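Local coordinates for protein tRNA uridine(34) acetyltransferase (PDB 6IA8) that converts the wobble uridine 34 of tRNA to 5-(carboxymethyl)uridine, using acetyl-CoA and S-adenosyl-L-methionine, at residues A[112-117]-A[156-161]; A[216-221]-A[254-259]; A[236-241]-A[277-282]. One frame throughout, in Å; residues are numbered along the deposited sequence.

Interaction 1 of 3, residues A[112-117]-A[156-161]; sequences FDPYLQ and IKRCLD. With SO4 (sulfate ion), chain F.
Two helices of the radical SAM core meet here: the first turn of helix 114-127, through Pro114 and Tyr115, rests on Arg158, Cys159 and Asp161 of helix 149-164. The backbones are nearest at Tyr115 and Cys159, whose CA atoms are 5.0 Å apart. Pro114 CG sits 3.5 Å from Arg158 CB, and Pro114 CB packs against Cys159 SG. With its CG anti to the backbone N (chi1 -175°), Tyr115 lays its ring alongside the second helix, where CD2 comes within 3.4 Å of Arg158 NH2 and CE2 reaches the backbone carbonyl carbon of Asp161. The ring and guanidinium planes are 20° apart, with Tyr115 CD2 over one guanidinium face, toward its rim. Over the opposite face lies O2 of a sulfate, probably from the crystallisation liquor and also bonded by Trp154; Lys157 NZ donates to its O1. Bends at chi2 and chi3 fold the arginine back over its own helix, and Arg158 NH1 forms a salt bridge of 3.1 Å with Asp161 OD2, an oxygen that also takes Lys157 NZ on its syn lone pair. Water 1, in the guanidinium plane, accepts from Arg158 NE and donates to Asp113 OD1, joining the arginine to the N-cap of the first helix; the same OD1 accepts from Leu116 N at 3.2 Å. Farther out, Ser168 holds Asp161 OD1. Cys159 touches Leu137 of strand 134-140, so helix 149-164 packs on the parallel sheet next to helix 114-127, with helix 171-178 also against it.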
loop_
_atom_site.group_PDB
_atom_site.type_symbol
_atom_site.label_atom_id
_atom_site.label_comp_id
_atom_site.label_asym_id
_atom_site.label_seq_id
_atom_site.Cartn_x
_atom_site.Cartn_y
_atom_site.Cartn_z
ATOM N N PHE A 112 -2.998 23.976 -2.977
ATOM C CA PHE A 112 -3.359 22.656 -3.492
ATOM C C PHE A 112 -3.016 22.464 -4.967
ATOM O O PHE A 112 -3.609 21.603 -5.646
ATOM C CB PHE A 112 -4.844 22.386 -3.274
ATOM C CG PHE A 112 -5.283 22.515 -1.842
ATOM C CD1 PHE A 112 -5.825 23.704 -1.388
ATOM C CD2 PHE A 112 -5.147 21.459 -0.951
ATOM C CE1 PHE A 112 -6.236 23.838 -0.072
ATOM C CE2 PHE A 112 -5.558 21.588 0.366
ATOM C CZ PHE A 112 -6.092 22.776 0.802
ATOM N N ASP A 113 -2.077 23.243 -5.475
ATOM C CA ASP A 113 -1.637 23.098 -6.855
ATOM C C ASP A 113 -0.911 21.763 -6.988
ATOM O O ASP A 113 0.067 21.526 -6.265
ATOM C CB ASP A 113 -0.741 24.259 -7.241
ATOM C CG ASP A 113 -0.350 24.242 -8.717
ATOM O OD1 ASP A 113 0.108 23.203 -9.223
ATOM O OD2 ASP A 113 -0.491 25.304 -9.367
ATOM N N PRO A 114 -1.334 20.874 -7.889
ATOM C CA PRO A 114 -0.648 19.569 -7.981
ATOM C C PRO A 114 0.804 19.679 -8.406
ATOM O O PRO A 114 1.666 18.963 -7.876
ATOM C CB PRO A 114 -1.484 18.787 -9.016
ATOM C CG PRO A 114 -2.171 19.852 -9.833
ATOM C CD PRO A 114 -2.450 20.990 -8.846
ATOM N N TYR A 115 1.101 20.553 -9.364
ATOM C CA TYR A 115 2.472 20.679 -9.839
ATOM C C TYR A 115 3.375 21.220 -8.740
ATOM O O TYR A 115 4.457 20.676 -8.492
ATOM C CB TYR A 115 2.532 21.579 -11.080
ATOM C CG TYR A 115 3.912 21.666 -11.716
ATOM C CD1 TYR A 115 4.953 22.335 -11.074
ATOM C CD2 TYR A 115 4.171 21.088 -12.942
ATOM C CE1 TYR A 115 6.212 22.440 -11.647
ATOM C CE2 TYR A 115 5.433 21.178 -13.523
ATOM C CZ TYR A 115 6.449 21.845 -12.870
ATOM O OH TYR A 115 7.703 21.956 -13.451
ATOM N N LEU A 116 2.952 22.307 -8.081
ATOM C CA LEU A 116 3.795 22.930 -7.069
ATOM C C LEU A 116 4.038 21.982 -5.904
ATOM O O LEU A 116 5.142 21.939 -5.357
ATOM C CB LEU A 116 3.158 24.226 -6.583
ATOM C CG LEU A 116 2.866 25.270 -7.662
ATOM C CD1 LEU A 116 2.234 26.512 -7.031
ATOM C CD2 LEU A 116 4.137 25.643 -8.421
ATOM N N GLN A 117 3.020 21.220 -5.501
ATOM C CA GLN A 117 3.207 20.267 -4.410
ATOM C C GLN A 117 4.217 19.188 -4.794
ATOM O O GLN A 117 5.128 18.854 -4.027
ATOM C CB GLN A 117 1.868 19.629 -4.046
ATOM C CG GLN A 117 0.911 20.533 -3.268
ATOM C CD GLN A 117 -0.367 19.825 -2.933
ATOM O OE1 GLN A 117 -0.476 19.178 -1.885
ATOM N NE2 GLN A 117 -1.340 19.919 -3.827
ATOM N N ILE A 156 -3.541 14.587 -11.925
ATOM C CA ILE A 156 -2.486 13.600 -12.110
ATOM C C ILE A 156 -1.529 14.045 -13.207
ATOM O O ILE A 156 -0.306 13.870 -13.093
ATOM C CB ILE A 156 -3.076 12.214 -12.415
ATOM C CG1 ILE A 156 -3.898 11.707 -11.217
ATOM C CG2 ILE A 156 -1.939 11.255 -12.772
ATOM C CD1 ILE A 156 -3.173 11.616 -9.920
ATOM N N LYS A 157 -2.069 14.615 -14.287
ATOM C CA LYS A 157 -1.236 15.137 -15.365
ATOM C C LYS A 157 -0.195 16.102 -14.821
ATOM O O LYS A 157 0.989 16.030 -15.172
ATOM C CB LYS A 157 -2.110 15.833 -16.407
ATOM C CG LYS A 157 -1.328 16.506 -17.501
ATOM C CD LYS A 157 -2.280 17.286 -18.466
ATOM C CE LYS A 157 -1.511 18.198 -19.358
ATOM N NZ LYS A 157 -0.794 19.270 -18.617
ATOM N N ARG A 158 -0.628 17.026 -13.963
ATOM C CA ARG A 158 0.268 18.067 -13.479
ATOM C C ARG A 158 1.305 17.515 -12.509
ATOM O O ARG A 158 2.426 18.044 -12.426
ATOM C CB ARG A 158 -0.547 19.186 -12.817
ATOM C CG ARG A 158 -1.410 19.990 -13.775
ATOM C CD ARG A 158 -0.536 20.718 -14.816
ATOM N NE ARG A 158 0.228 21.806 -14.195
ATOM C CZ ARG A 158 1.327 22.348 -14.701
ATOM N NH1 ARG A 158 1.830 21.885 -15.829
ATOM N NH2 ARG A 158 1.924 23.339 -14.062
ATOM N N CYS A 159 0.940 16.510 -11.715
ATOM C CA CYS A 159 1.954 15.850 -10.900
ATOM C C CYS A 159 3.032 15.225 -11.777
ATOM O O CYS A 159 4.235 15.311 -11.474
ATOM C CB CYS A 159 1.302 14.789 -10.010
ATOM S SG CYS A 159 0.164 15.425 -8.757
ATOM N N LEU A 160 2.617 14.555 -12.848
ATOM C CA LEU A 160 3.575 13.973 -13.774
ATOM C C LEU A 160 4.371 15.049 -14.497
ATOM O O LEU A 160 5.557 14.840 -14.785
ATOM C CB LEU A 160 2.863 13.072 -14.779
ATOM C CG LEU A 160 2.190 11.842 -14.178
ATOM C CD1 LEU A 160 1.380 11.133 -15.237
ATOM C CD2 LEU A 160 3.233 10.929 -13.580
ATOM N N ASP A 161 3.730 16.183 -14.830
ATOM C CA ASP A 161 4.458 17.297 -15.431
ATOM C C ASP A 161 5.617 17.714 -14.537
ATOM O O ASP A 161 6.706 18.019 -15.029
ATOM C CB ASP A 161 3.528 18.499 -15.688
ATOM C CG ASP A 161 2.543 18.259 -16.821
ATOM O OD1 ASP A 161 2.751 17.340 -17.647
ATOM O OD2 ASP A 161 1.552 19.010 -16.906
HETATM S S SO4 F . -2.215 23.003 -17.822
HETATM O O1 SO4 F . -2.778 21.768 -18.369
HETATM O O2 SO4 F . -0.805 22.790 -17.504
HETATM O O3 SO4 F . -2.340 24.068 -18.810
HETATM O O4 SO4 F . -2.922 23.400 -16.599
HETATM O O HOH W 1 -0.770 23.056 -11.755
#

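Interaction 2 of 3, residues A[216-221]-A[254-259]; sequences GVQSIY and HLMPGM
Gln218 and His254 meet through both backbone and side chain where the parallel strands 212-218 and 250-255 end. Gln218 N donates to His254 O at 2.7 Å, and Gln218 O accepts from Met256 N at 3.0 Å with a nearly straight N-H...O angle of 173°. These two bonds flank Leu255, the parallel bridge partner of Gln218, at a CA-CA separation of 4.1 Å. The glutamine side chain adds a third bond: its chain bends at chi2 (-46°), bringing OE1 back to the other strand, where His254 ND1 donates to it over 2.8 Å. The donor lies on an OE1 lone pair in the carbonyl plane, and OE1 in turn lies near the imidazole plane, although the amide and ring planes are 68° apart. Met256 passes across the same amide, with CG 3.5 Å from Gln218 OE1. Alongside, Val217 CG1 and Leu255 CD2 point the same way, 3.9 Å apart. Met259, in the loop after strand 250-255, places SD beside Ser219 CB, at 3.8 Å. In the next shell, His232 NE2 is hydrogen-bonded to Val217 O, and Leu255 packs on Phe271 and Ile274 of helix 264-276 and touches Val285 of strand 284-287. Ser219 OG accepts from Tyr221 N in an ST turn that leads into helix 222-227. The two strands are neighbours in the parallel sheet of the radical SAM core, linked by a beta-alpha-beta crossover through helices 222-227 and 234-245. Donation from ND1 is consistent with the oxygen, not the NH2, of Gln218 facing the imidazole, and the bond probably limits rotation of both side chains.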
loop_
_atom_site.group_PDB
_atom_site.type_symbol
_atom_site.label_atom_id
_atom_site.label_comp_id
_atom_site.label_asym_id
_atom_site.label_seq_id
_atom_site.Cartn_x
_atom_site.Cartn_y
_atom_site.Cartn_z
ATOM N N GLY A 216 -10.705 3.597 3.056
ATOM C CA GLY A 216 -10.991 4.087 4.392
ATOM C C GLY A 216 -11.945 3.172 5.143
ATOM O O GLY A 216 -13.107 3.535 5.373
ATOM N N VAL A 217 -11.480 1.969 5.503
ATOM C CA VAL A 217 -12.354 0.971 6.116
ATOM C C VAL A 217 -12.750 1.386 7.534
ATOM O O VAL A 217 -13.936 1.344 7.895
ATOM C CB VAL A 217 -11.667 -0.405 6.111
ATOM C CG1 VAL A 217 -12.533 -1.430 6.801
ATOM C CG2 VAL A 217 -11.344 -0.832 4.672
ATOM N N GLN A 218 -11.753 1.757 8.357
ATOM C CA GLN A 218 -11.903 2.169 9.750
ATOM C C GLN A 218 -12.302 0.991 10.619
ATOM O O GLN A 218 -11.538 0.629 11.514
ATOM C CB GLN A 218 -12.913 3.294 9.885
ATOM C CG GLN A 218 -12.791 4.411 8.854
ATOM C CD GLN A 218 -11.385 4.902 8.632
ATOM O OE1 GLN A 218 -10.460 4.579 9.374
ATOM N NE2 GLN A 218 -11.215 5.681 7.580
ATOM N N SER A 219 -13.461 0.375 10.339
ATOM C CA SER A 219 -13.976 -0.770 11.074
ATOM C C SER A 219 -14.696 -1.714 10.116
ATOM O O SER A 219 -15.245 -1.300 9.092
ATOM C CB SER A 219 -14.940 -0.298 12.186
ATOM O OG SER A 219 -15.541 -1.387 12.839
ATOM N N ILE A 220 -14.728 -2.993 10.486
ATOM C CA ILE A 220 -15.518 -3.975 9.756
ATOM C C ILE A 220 -16.862 -4.273 10.419
ATOM O O ILE A 220 -17.581 -5.189 9.970
ATOM C CB ILE A 220 -14.727 -5.280 9.558
ATOM C CG1 ILE A 220 -14.446 -5.965 10.895
ATOM C CG2 ILE A 220 -13.459 -5.028 8.784
ATOM C CD1 ILE A 220 -13.937 -7.426 10.720
ATOM N N TYR A 221 -17.252 -3.508 11.444
ATOM C CA TYR A 221 -18.511 -3.752 12.141
ATOM C C TYR A 221 -19.509 -2.644 11.818
ATOM O O TYR A 221 -19.257 -1.475 12.124
ATOM C CB TYR A 221 -18.302 -3.839 13.651
ATOM C CG TYR A 221 -17.333 -4.916 14.074
ATOM C CD1 TYR A 221 -17.609 -6.245 13.825
ATOM C CD2 TYR A 221 -16.126 -4.594 14.722
ATOM C CE1 TYR A 221 -16.706 -7.242 14.205
ATOM C CE2 TYR A 221 -15.242 -5.569 15.109
ATOM C CZ TYR A 221 -15.534 -6.889 14.855
ATOM O OH TYR A 221 -14.653 -7.864 15.249
ATOM N N HIS A 254 -7.141 1.281 5.704
ATOM C CA HIS A 254 -6.935 2.132 6.869
ATOM C C HIS A 254 -7.875 1.654 7.970
ATOM O O HIS A 254 -9.085 1.591 7.765
ATOM C CB HIS A 254 -7.172 3.602 6.536
ATOM C CG HIS A 254 -6.831 4.520 7.659
ATOM N ND1 HIS A 254 -7.727 4.838 8.660
ATOM C CD2 HIS A 254 -5.687 5.179 7.949
ATOM C CE1 HIS A 254 -7.151 5.672 9.506
ATOM N NE2 HIS A 254 -5.911 5.889 9.101
ATOM N N LEU A 255 -7.317 1.298 9.124
ATOM C CA LEU A 255 -8.077 0.723 10.230
ATOM C C LEU A 255 -7.836 1.518 11.507
ATOM O O LEU A 255 -6.714 1.960 11.770
ATOM C CB LEU A 255 -7.708 -0.750 10.469
ATOM C CG LEU A 255 -7.917 -1.687 9.288
ATOM C CD1 LEU A 255 -7.195 -3.012 9.491
ATOM C CD2 LEU A 255 -9.434 -1.912 9.077
ATOM N N MET A 256 -8.896 1.705 12.295
ATOM C CA MET A 256 -8.833 2.530 13.501
ATOM C C MET A 256 -9.270 1.732 14.719
ATOM O O MET A 256 -10.475 1.657 15.021
ATOM C CB MET A 256 -9.701 3.778 13.348
ATOM C CG MET A 256 -9.079 4.903 12.547
ATOM S SD MET A 256 -9.917 6.461 12.901
ATOM C CE MET A 256 -11.587 6.065 12.454
ATOM N N PRO A 257 -8.338 1.151 15.468
ATOM C CA PRO A 257 -8.705 0.569 16.765
ATOM C C PRO A 257 -9.293 1.640 17.678
ATOM O O PRO A 257 -8.971 2.829 17.574
ATOM C CB PRO A 257 -7.378 0.029 17.318
ATOM C CG PRO A 257 -6.461 -0.047 16.126
ATOM C CD PRO A 257 -6.893 1.073 15.200
ATOM N N GLY A 258 -10.165 1.202 18.582
ATOM C CA GLY A 258 -10.652 2.059 19.653
ATOM C C GLY A 258 -11.709 3.066 19.243
ATOM O O GLY A 258 -11.848 4.129 19.880
ATOM N N MET A 259 -12.478 2.758 18.203
ATOM C CA MET A 259 -13.591 3.607 17.816
ATOM C C MET A 259 -14.733 3.488 18.823
ATOM O O MET A 259 -14.811 2.518 19.577
ATOM C CB MET A 259 -14.100 3.227 16.429
ATOM C CG MET A 259 -13.132 3.600 15.314
ATOM S SD MET A 259 -13.663 2.981 13.742
ATOM C CE MET A 259 -15.036 4.070 13.330
#

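Interaction 3 of 3, residues A[236-241]-A[277-282]; sequences DTIKAT and NPDFMP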
loop_
_atom_site.group_PDB
_atom_site.type_symbol
_atom_site.label_atom_id
_atom_site.label_comp_id
_atom_site.label_asym_id
_atom_site.label_seq_id
_atom_site.Cartn_x
_atom_site.Cartn_y
_atom_site.Cartn_z
ATOM N N ASP A 236 -19.699 -2.621 1.579
ATOM C CA ASP A 236 -18.965 -1.794 0.625
ATOM C C ASP A 236 -17.483 -2.160 0.607
ATOM O O ASP A 236 -16.855 -2.209 -0.458
ATOM C CB ASP A 236 -19.105 -0.319 0.988
ATOM C CG ASP A 236 -20.535 0.184 0.896
ATOM O OD1 ASP A 236 -21.296 -0.274 0.014
ATOM O OD2 ASP A 236 -20.891 1.034 1.733
ATOM N N THR A 237 -16.886 -2.342 1.786
ATOM C CA THR A 237 -15.470 -2.713 1.848
ATOM C C THR A 237 -15.223 -4.064 1.169
ATOM O O THR A 237 -14.231 -4.253 0.440
ATOM C CB THR A 237 -15.030 -2.758 3.317
ATOM O OG1 THR A 237 -15.056 -1.439 3.890
ATOM C CG2 THR A 237 -13.610 -3.358 3.468
ATOM N N ILE A 238 -16.100 -5.028 1.434
ATOM C CA ILE A 238 -15.935 -6.364 0.873
ATOM C C ILE A 238 -16.044 -6.330 -0.643
ATOM O O ILE A 238 -15.214 -6.915 -1.340
ATOM C CB ILE A 238 -16.955 -7.330 1.493
ATOM C CG1 ILE A 238 -16.638 -7.510 2.981
ATOM C CG2 ILE A 238 -16.960 -8.643 0.738
ATOM C CD1 ILE A 238 -17.655 -8.356 3.764
ATOM N N LYS A 239 -17.031 -5.610 -1.181
ATOM C CA LYS A 239 -17.212 -5.559 -2.631
ATOM C C LYS A 239 -16.067 -4.798 -3.298
ATOM O O LYS A 239 -15.554 -5.210 -4.345
ATOM C CB LYS A 239 -18.555 -4.897 -2.973
ATOM C CG LYS A 239 -18.843 -4.803 -4.462
ATOM C CD LYS A 239 -18.825 -6.175 -5.121
ATOM C CE LYS A 239 -19.344 -6.114 -6.549
ATOM N NZ LYS A 239 -19.227 -7.427 -7.248
ATOM N N ALA A 240 -15.731 -3.620 -2.772
ATOM C CA ALA A 240 -14.589 -2.874 -3.305
ATOM C C ALA A 240 -13.330 -3.735 -3.328
ATOM O O ALA A 240 -12.555 -3.694 -4.296
ATOM C CB ALA A 240 -14.336 -1.602 -2.478
ATOM N N THR A 241 -13.075 -4.473 -2.245
ATOM C CA THR A 241 -11.870 -5.293 -2.183
ATOM C C THR A 241 -11.835 -6.308 -3.322
ATOM O O THR A 241 -10.803 -6.475 -3.988
ATOM C CB THR A 241 -11.791 -6.004 -0.831
ATOM O OG1 THR A 241 -11.640 -5.065 0.257
ATOM C CG2 THR A 241 -10.583 -6.982 -0.799
ATOM N N ASN A 277 -10.509 -14.270 6.999
ATOM C CA ASN A 277 -11.804 -14.317 6.324
ATOM C C ASN A 277 -11.598 -13.847 4.892
ATOM O O ASN A 277 -11.064 -12.741 4.681
ATOM C CB ASN A 277 -12.787 -13.418 7.055
ATOM C CG ASN A 277 -14.147 -13.374 6.408
ATOM O OD1 ASN A 277 -14.296 -13.587 5.201
ATOM N ND2 ASN A 277 -15.160 -13.053 7.217
ATOM N N PRO A 278 -11.895 -14.674 3.881
ATOM C CA PRO A 278 -11.488 -14.324 2.500
ATOM C C PRO A 278 -12.220 -13.100 1.944
ATOM O O PRO A 278 -11.843 -12.570 0.893
ATOM C CB PRO A 278 -11.837 -15.582 1.692
ATOM C CG PRO A 278 -12.959 -16.186 2.468
ATOM C CD PRO A 278 -12.609 -15.960 3.936
ATOM N N ASP A 279 -13.248 -12.621 2.632
ATOM C CA ASP A 279 -13.868 -11.359 2.260
ATOM C C ASP A 279 -12.907 -10.191 2.381
ATOM O O ASP A 279 -13.130 -9.152 1.747
ATOM C CB ASP A 279 -15.086 -11.109 3.153
ATOM C CG ASP A 279 -16.302 -11.929 2.742
ATOM O OD1 ASP A 279 -16.299 -12.599 1.703
ATOM O OD2 ASP A 279 -17.283 -11.900 3.477
ATOM N N PHE A 280 -11.850 -10.324 3.181
ATOM C CA PHE A 280 -10.929 -9.216 3.391
ATOM C C PHE A 280 -9.563 -9.515 2.797
ATOM O O PHE A 280 -9.340 -9.303 1.580
ATOM C CB PHE A 280 -10.876 -8.915 4.892
ATOM C CG PHE A 280 -12.237 -8.611 5.488
ATOM C CD1 PHE A 280 -12.922 -7.467 5.135
ATOM C CD2 PHE A 280 -12.834 -9.485 6.380
ATOM C CE1 PHE A 280 -14.219 -7.188 5.686
ATOM C CE2 PHE A 280 -14.113 -9.217 6.944
ATOM C CZ PHE A 280 -14.788 -8.040 6.583
ATOM N N MET A 281 -8.623 -9.987 3.602
ATOM C CA MET A 281 -7.281 -10.314 3.136
ATOM C C MET A 281 -6.621 -9.163 2.355
ATOM O O MET A 281 -6.168 -9.344 1.223
ATOM C CB MET A 281 -7.321 -11.583 2.305
ATOM C CG MET A 281 -8.237 -12.624 2.823
ATOM S SD MET A 281 -7.759 -13.399 4.410
ATOM C CE MET A 281 -6.660 -14.720 3.871
ATOM N N PRO A 282 -6.497 -7.995 2.965
ATOM C CA PRO A 282 -5.804 -6.888 2.297
ATOM C C PRO A 282 -4.324 -7.180 2.154
ATOM O O PRO A 282 -3.753 -7.950 2.929
ATOM C CB PRO A 282 -6.015 -5.704 3.243
ATOM C CG PRO A 282 -6.100 -6.344 4.622
ATOM C CD PRO A 282 -6.866 -7.671 4.359
HETATM O O HOH W 2 -13.759 -9.274 -0.914
#
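Ile238, on helix 234-245, carries most of this contact with the turn at 277-282. From its CB, the CG2 branch comes to 3.9 Å from Asp279 CG, while CG1 leaves on the other branch and meets Phe280 CE1 at 3.6 Å. The tip, CD1, ends beside the carboxylate at 3.6 Å from Asp279 OD2. With CG1 beside the backbone N (chi1 -66°), the longer branch reaches both the aromatic ring and the aspartate. An alanine here would lose both branches and is likely to leave a gap beside Phe280, giving its ring more freedom to shift. Thr237 CG2 approaches the edge of that ring, and Thr241 CG2 lies 3.5 Å from Phe280 O. No direct hydrogen bond joins the segments; water 2 instead donates to Ile238 O and to Asp279 O, the latter at 2.7 Å. The receiving loop is shaped by a type I turn from Asn277 to Phe280 and by an Asx turn in which Asp279 N bonds to Asn277 OD1. Tyr253 of strand 250-255 touches both Thr237 and Phe280. Helix 234-245 thus packs against the loop that leads from helix 264-276 into strand 284-287, a helix-to-loop contact on one side of the parallel sheet, in the beta/alpha architecture of the radical SAM core.

Overall arrangement
All three contacts belong to the radical SAM core, but interaction 1 stands apart, its centre 31 Å from that of interaction 2 and 32 Å from that of interaction 3; its nearest atoms are about 17 Å and about 19 Å from theirs. A sulfate, probably from the crystallisation liquor, sits at interaction 1. Interactions 2 and 3 have centres 13 Å apart and touch: Val217 CG2 packs 3.6 Å from Thr237 CG2, and Ile220 CG2 lies 3.9 Å from Phe280 CE1. Their segments alternate along the chain, so the strand pair and the helix-loop packing meet through these two apolar contacts. None lies at the residues that probably bind the iron-sulfur cluster or acetyl-CoA.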